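Local coordinates for protein GH62 arabinofuranosidase (Podospora anserina, PDB 4N4B) that probably removes terminal alpha-L-arabinofuranosyl side groups from xylan by hydrolysis, as a five-bladed beta-propeller enzyme of glycoside hydrolase family 62, at residues V164-I169 / E216-S222; S174-F178 / S250-P254. All blocks are in the same frame, centred on the assembly; numbering follows the deposited sequence.

Contact 1. Residues V164-I169 / E216-S222; sequences VDMWVI and EAACVYS. With TRS (2-amino-2-hydroxymethyl-propane-1,3-diol), chain D.
Strands 164-169 and 216-222 run almost parallel (10°), their axes 6.3 Å apart at closest approach, without a backbone ladder. Trp-167 fills the middle. With CG anti to the backbone N (chi1 -179°), its indole lies flat over Cys-219, whose CA is 3.8 Å from the six-membered ring's centroid. Trp-167 NE1 donates to Val-220 O at 2.8 Å on a lone pair in the carbonyl plane, but bent, the oxygen tilted from the indole plane. The indole edge points at Tyr-221's face, planes at 85°. Replacing Trp-167 by a leucine would probably leave Val-220 O without this donor and open a gap above Cys-219. Ile-169 CG2 meets Val-220 CG1 at 3.9 Å. Ala-217 N donates a bent hydrogen bond to the anti side of Asp-165 OD2 (2.9 Å). One water joins Asp-165 O to Ala-218 N; another donates to Ala-218 O and, weakly, Asp-165 O. Tris, probably from the crystallisation liquor, gives O3 to Asp-165 OD1 (2.8 Å), O2 to Asp-165 OD2 (2.6 Å) and, weakly, N to Glu-216 OE2, salt-bridged to Arg-241. Asp-49 and His-285 bind it too. These innermost strands of successive propeller blades meet beside the calcium; their acidic end lines the Tris pocket.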
# COMPACT_ATOMS: atom_id res chain seq x y z
N VAL A 164 -2.64 -8.58 -7.82
CA VAL A 164 -3.01 -7.50 -6.92
C VAL A 164 -1.80 -6.72 -6.44
O VAL A 164 -0.71 -7.13 -6.51
CB VAL A 164 -3.80 -8.02 -5.68
CG1 VAL A 164 -5.05 -8.74 -6.13
CG2 VAL A 164 -2.93 -8.91 -4.80
N ASP A 165 -2.10 -5.53 -5.95
CA ASP A 165 -1.24 -4.74 -5.11
C ASP A 165 0.07 -4.26 -5.75
O ASP A 165 1.11 -4.66 -5.41
CB ASP A 165 -1.07 -5.43 -3.75
CG ASP A 165 -2.42 -5.62 -3.02
OD1 ASP A 165 -3.35 -4.99 -3.43
OD2 ASP A 165 -2.46 -6.33 -2.07
N MET A 166 -0.12 -3.34 -6.68
CA MET A 166 0.90 -2.80 -7.55
C MET A 166 1.69 -1.68 -6.87
O MET A 166 1.16 -0.83 -6.30
CB MET A 166 0.27 -2.30 -8.85
CG MET A 166 -0.78 -3.22 -9.43
SD MET A 166 -0.06 -4.84 -9.88
CE MET A 166 -1.57 -5.74 -10.38
N TRP A 167 3.00 -1.76 -6.99
CA TRP A 167 3.87 -0.82 -6.26
C TRP A 167 5.07 -0.43 -7.11
O TRP A 167 5.83 -1.32 -7.50
CB TRP A 167 4.36 -1.46 -4.93
CG TRP A 167 5.20 -0.55 -4.17
CD1 TRP A 167 6.57 -0.30 -4.29
CD2 TRP A 167 4.77 0.25 -3.06
NE1 TRP A 167 6.95 0.62 -3.36
CE2 TRP A 167 5.89 0.99 -2.56
CE3 TRP A 167 3.54 0.46 -2.44
CZ2 TRP A 167 5.83 1.83 -1.51
CZ3 TRP A 167 3.48 1.36 -1.37
CH2 TRP A 167 4.57 2.03 -0.95
N VAL A 168 5.27 0.85 -7.36
CA VAL A 168 6.49 1.35 -8.07
C VAL A 168 7.41 1.96 -7.08
O VAL A 168 7.06 2.69 -6.15
CB VAL A 168 6.06 2.39 -9.09
CG1 VAL A 168 7.27 3.13 -9.72
CG2 VAL A 168 5.19 1.78 -10.23
N ILE A 169 8.70 1.71 -7.33
CA ILE A 169 9.79 2.44 -6.68
C ILE A 169 10.93 2.57 -7.73
O ILE A 169 11.26 1.62 -8.38
CB ILE A 169 10.33 1.79 -5.39
CG1 ILE A 169 11.49 2.58 -4.79
CG2 ILE A 169 10.65 0.32 -5.55
CD1 ILE A 169 11.93 2.10 -3.42
N GLU A 216 0.21 -10.43 0.20
CA GLU A 216 -0.15 -9.25 -0.62
C GLU A 216 0.33 -8.05 0.10
O GLU A 216 1.08 -8.03 1.02
CB GLU A 216 -1.64 -9.27 -0.96
CG GLU A 216 -2.53 -8.99 0.18
CD GLU A 216 -4.00 -9.30 -0.06
OE1 GLU A 216 -4.41 -9.71 -1.15
OE2 GLU A 216 -4.81 -9.04 0.86
N ALA A 217 -0.07 -6.89 -0.50
CA ALA A 217 0.09 -5.55 0.11
C ALA A 217 1.52 -5.14 0.33
O ALA A 217 1.92 -4.67 1.39
CB ALA A 217 -0.74 -5.48 1.35
N ALA A 218 2.39 -5.42 -0.65
CA ALA A 218 3.80 -5.03 -0.52
C ALA A 218 3.96 -3.51 -0.46
O ALA A 218 3.22 -2.76 -1.12
CB ALA A 218 4.60 -5.62 -1.64
N CYS A 219 4.96 -3.11 0.31
CA CYS A 219 5.56 -1.78 0.26
C CYS A 219 7.07 -1.89 0.10
O CYS A 219 7.67 -2.76 0.74
CB CYS A 219 5.33 -0.92 1.50
SG CYS A 219 3.60 -0.73 2.08
N VAL A 220 7.65 -1.10 -0.79
CA VAL A 220 9.15 -1.03 -0.94
C VAL A 220 9.55 0.43 -0.80
O VAL A 220 9.10 1.24 -1.61
CB VAL A 220 9.61 -1.66 -2.25
CG1 VAL A 220 11.13 -1.72 -2.22
CG2 VAL A 220 8.95 -3.07 -2.40
N TYR A 221 10.35 0.72 0.20
CA TYR A 221 10.78 2.07 0.50
C TYR A 221 12.30 2.20 0.43
O TYR A 221 13.00 1.25 0.72
CB TYR A 221 10.32 2.46 1.87
CG TYR A 221 8.84 2.54 2.10
CD1 TYR A 221 8.14 3.51 1.47
CD2 TYR A 221 8.19 1.61 2.88
CE1 TYR A 221 6.79 3.64 1.59
CE2 TYR A 221 6.78 1.73 3.05
CZ TYR A 221 6.11 2.75 2.42
OH TYR A 221 4.74 2.90 2.57
N SER A 222 12.73 3.40 0.13
CA SER A 222 14.14 3.74 0.31
C SER A 222 14.34 4.42 1.64
O SER A 222 13.47 5.04 2.25
CB SER A 222 14.63 4.63 -0.81
OG SER A 222 14.03 5.89 -0.87
C TRS D . -6.78 -6.18 -1.78
C1 TRS D . -8.05 -5.46 -2.19
C2 TRS D . -5.66 -5.30 -1.16
C3 TRS D . -6.20 -7.00 -2.98
N TRS D . -7.02 -7.21 -0.68
O1 TRS D . -8.65 -4.71 -1.01
O2 TRS D . -4.58 -6.06 -0.57
O3 TRS D . -5.85 -6.02 -3.94
O HOH W 1 2.08 -6.45 -3.40
O HOH W 2 1.43 -3.04 -3.15

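Contact 2. Residues S174-F178 / S250-P254; sequences SCHLF and SIRGP
No direct hydrogen bond spans this contact, although Ser-174 and Arg-252 come near each other; a water stands between them. His-176 and Ile-251 meet at its middle. Ile-251 CG2 sits over one face of the imidazole, 3.6 Å from the ring centroid and 18° off the normal, a CH-pi contact. This methyl is anti to the backbone N of Ile-251, and it also touches Phe-178 CE1 at 3.7 Å. Phe-178 turns its ring edge to the backbone, with CZ 3.6 Å from Ile-251 O. Arg-252, extended from CG to NE, brings its guanidinium to the edge of the imidazole and turns a face to it, the planes 68° apart. Residues 250-253 form a type I beta turn, closed by a hydrogen bond from Gly-253 N to Ser-250 O. An ST turn lies within it, where Arg-252 N donates to Ser-250 OG at 3.0 Å. The turn belongs to the loop between the two outer strands of one propeller blade, 241-248 and 256-257, and it packs on the second strand of the preceding blade. The water links Arg-252 NH2, at 2.9 Å, to Ser-174 OG, at 2.6 Å. Arg-252 NE forms a salt bridge with Glu-190, on the strand next to 174-178.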
# COMPACT_ATOMS: atom_id res chain seq x y z
N SER A 174 16.59 3.37 -12.63
CA SER A 174 15.63 2.37 -13.00
C SER A 174 14.38 2.49 -12.11
O SER A 174 14.42 2.90 -10.99
CB SER A 174 16.12 0.97 -12.84
OG SER A 174 17.31 0.78 -13.69
N CYS A 175 13.24 2.12 -12.73
CA CYS A 175 11.96 2.05 -12.02
C CYS A 175 11.47 0.63 -12.02
O CYS A 175 11.42 -0.04 -13.06
CB CYS A 175 10.92 2.91 -12.69
SG CYS A 175 11.24 4.69 -12.57
N HIS A 176 11.05 0.19 -10.84
CA HIS A 176 10.64 -1.21 -10.58
C HIS A 176 9.15 -1.24 -10.19
O HIS A 176 8.66 -0.31 -9.52
CB HIS A 176 11.45 -1.75 -9.41
CG HIS A 176 12.93 -1.76 -9.66
ND1 HIS A 176 13.81 -0.69 -9.51
CD2 HIS A 176 13.60 -2.84 -10.09
CE1 HIS A 176 15.02 -1.19 -9.89
NE2 HIS A 176 14.92 -2.46 -10.16
N LEU A 177 8.50 -2.26 -10.65
CA LEU A 177 7.07 -2.49 -10.43
C LEU A 177 6.90 -3.84 -9.80
O LEU A 177 7.17 -4.89 -10.42
CB LEU A 177 6.29 -2.43 -11.71
CG LEU A 177 4.78 -2.79 -11.74
CD1 LEU A 177 4.06 -1.87 -10.77
CD2 LEU A 177 4.24 -2.76 -13.12
N PHE A 178 6.44 -3.83 -8.56
CA PHE A 178 6.20 -4.99 -7.73
C PHE A 178 4.73 -5.37 -7.75
O PHE A 178 3.86 -4.45 -7.88
CB PHE A 178 6.62 -4.80 -6.32
CG PHE A 178 8.09 -4.69 -6.12
CD1 PHE A 178 8.77 -3.52 -6.31
CD2 PHE A 178 8.79 -5.82 -5.66
CE1 PHE A 178 10.18 -3.49 -6.02
CE2 PHE A 178 10.16 -5.76 -5.41
CZ PHE A 178 10.83 -4.61 -5.67
N SER A 250 19.77 -3.38 -2.46
CA SER A 250 19.25 -3.10 -3.79
C SER A 250 17.75 -3.39 -3.84
O SER A 250 17.31 -4.23 -3.17
CB SER A 250 19.96 -3.96 -4.86
OG SER A 250 19.34 -3.93 -6.09
N ILE A 251 17.04 -2.64 -4.66
CA ILE A 251 15.64 -2.92 -4.97
C ILE A 251 15.46 -4.35 -5.50
O ILE A 251 14.45 -4.94 -5.34
CB ILE A 251 15.05 -1.85 -5.91
CG1 ILE A 251 15.11 -0.49 -5.22
CG2 ILE A 251 13.61 -2.20 -6.29
CD1 ILE A 251 14.91 0.68 -6.12
N ARG A 252 16.49 -4.87 -6.13
CA ARG A 252 16.50 -6.17 -6.68
C ARG A 252 16.80 -7.29 -5.69
O ARG A 252 16.75 -8.46 -6.11
CB ARG A 252 17.50 -6.29 -7.90
CG ARG A 252 17.32 -5.26 -8.93
CD ARG A 252 18.12 -5.61 -10.24
NE ARG A 252 17.92 -4.56 -11.23
CZ ARG A 252 18.54 -3.38 -11.18
NH1 ARG A 252 19.45 -3.13 -10.21
NH2 ARG A 252 18.23 -2.43 -12.02
N GLY A 253 17.03 -6.95 -4.43
CA GLY A 253 17.43 -7.93 -3.46
C GLY A 253 18.94 -8.19 -3.58
O GLY A 253 19.59 -7.53 -4.37
N PRO A 254 19.47 -9.14 -2.80
CA PRO A 254 18.68 -10.06 -2.01
C PRO A 254 18.18 -9.36 -0.72
O PRO A 254 18.78 -8.50 -0.22
CB PRO A 254 19.69 -11.21 -1.63
CG PRO A 254 21.01 -10.56 -1.69
CD PRO A 254 20.93 -9.49 -2.80
O HOH W 3 19.47 0.16 -12.37

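Overall arrangement
Both contacts join the same two blades of the propeller. Contact 1 pairs their innermost strands; its centre lies about 6 Å from the centre of the chain. That of contact 2 lies about 16 Å from it, where the second strand of one blade meets a loop of the next. Both are mainly buried, but contact 2 reaches the surface at Arg-252. Strands 164-169 and 174-178 are neighbours in one sheet, with Trp-167 O 2.8 Å from Phe-178 N. Ile-169 also touches Ile-251, so apolar packing runs between the contacts. At one end of contact 1 carboxylates face the ligand pocket, and farther along aromatic rings take over. Contact 1 has direct hydrogen bonds across it; contact 2 has a bridging water instead.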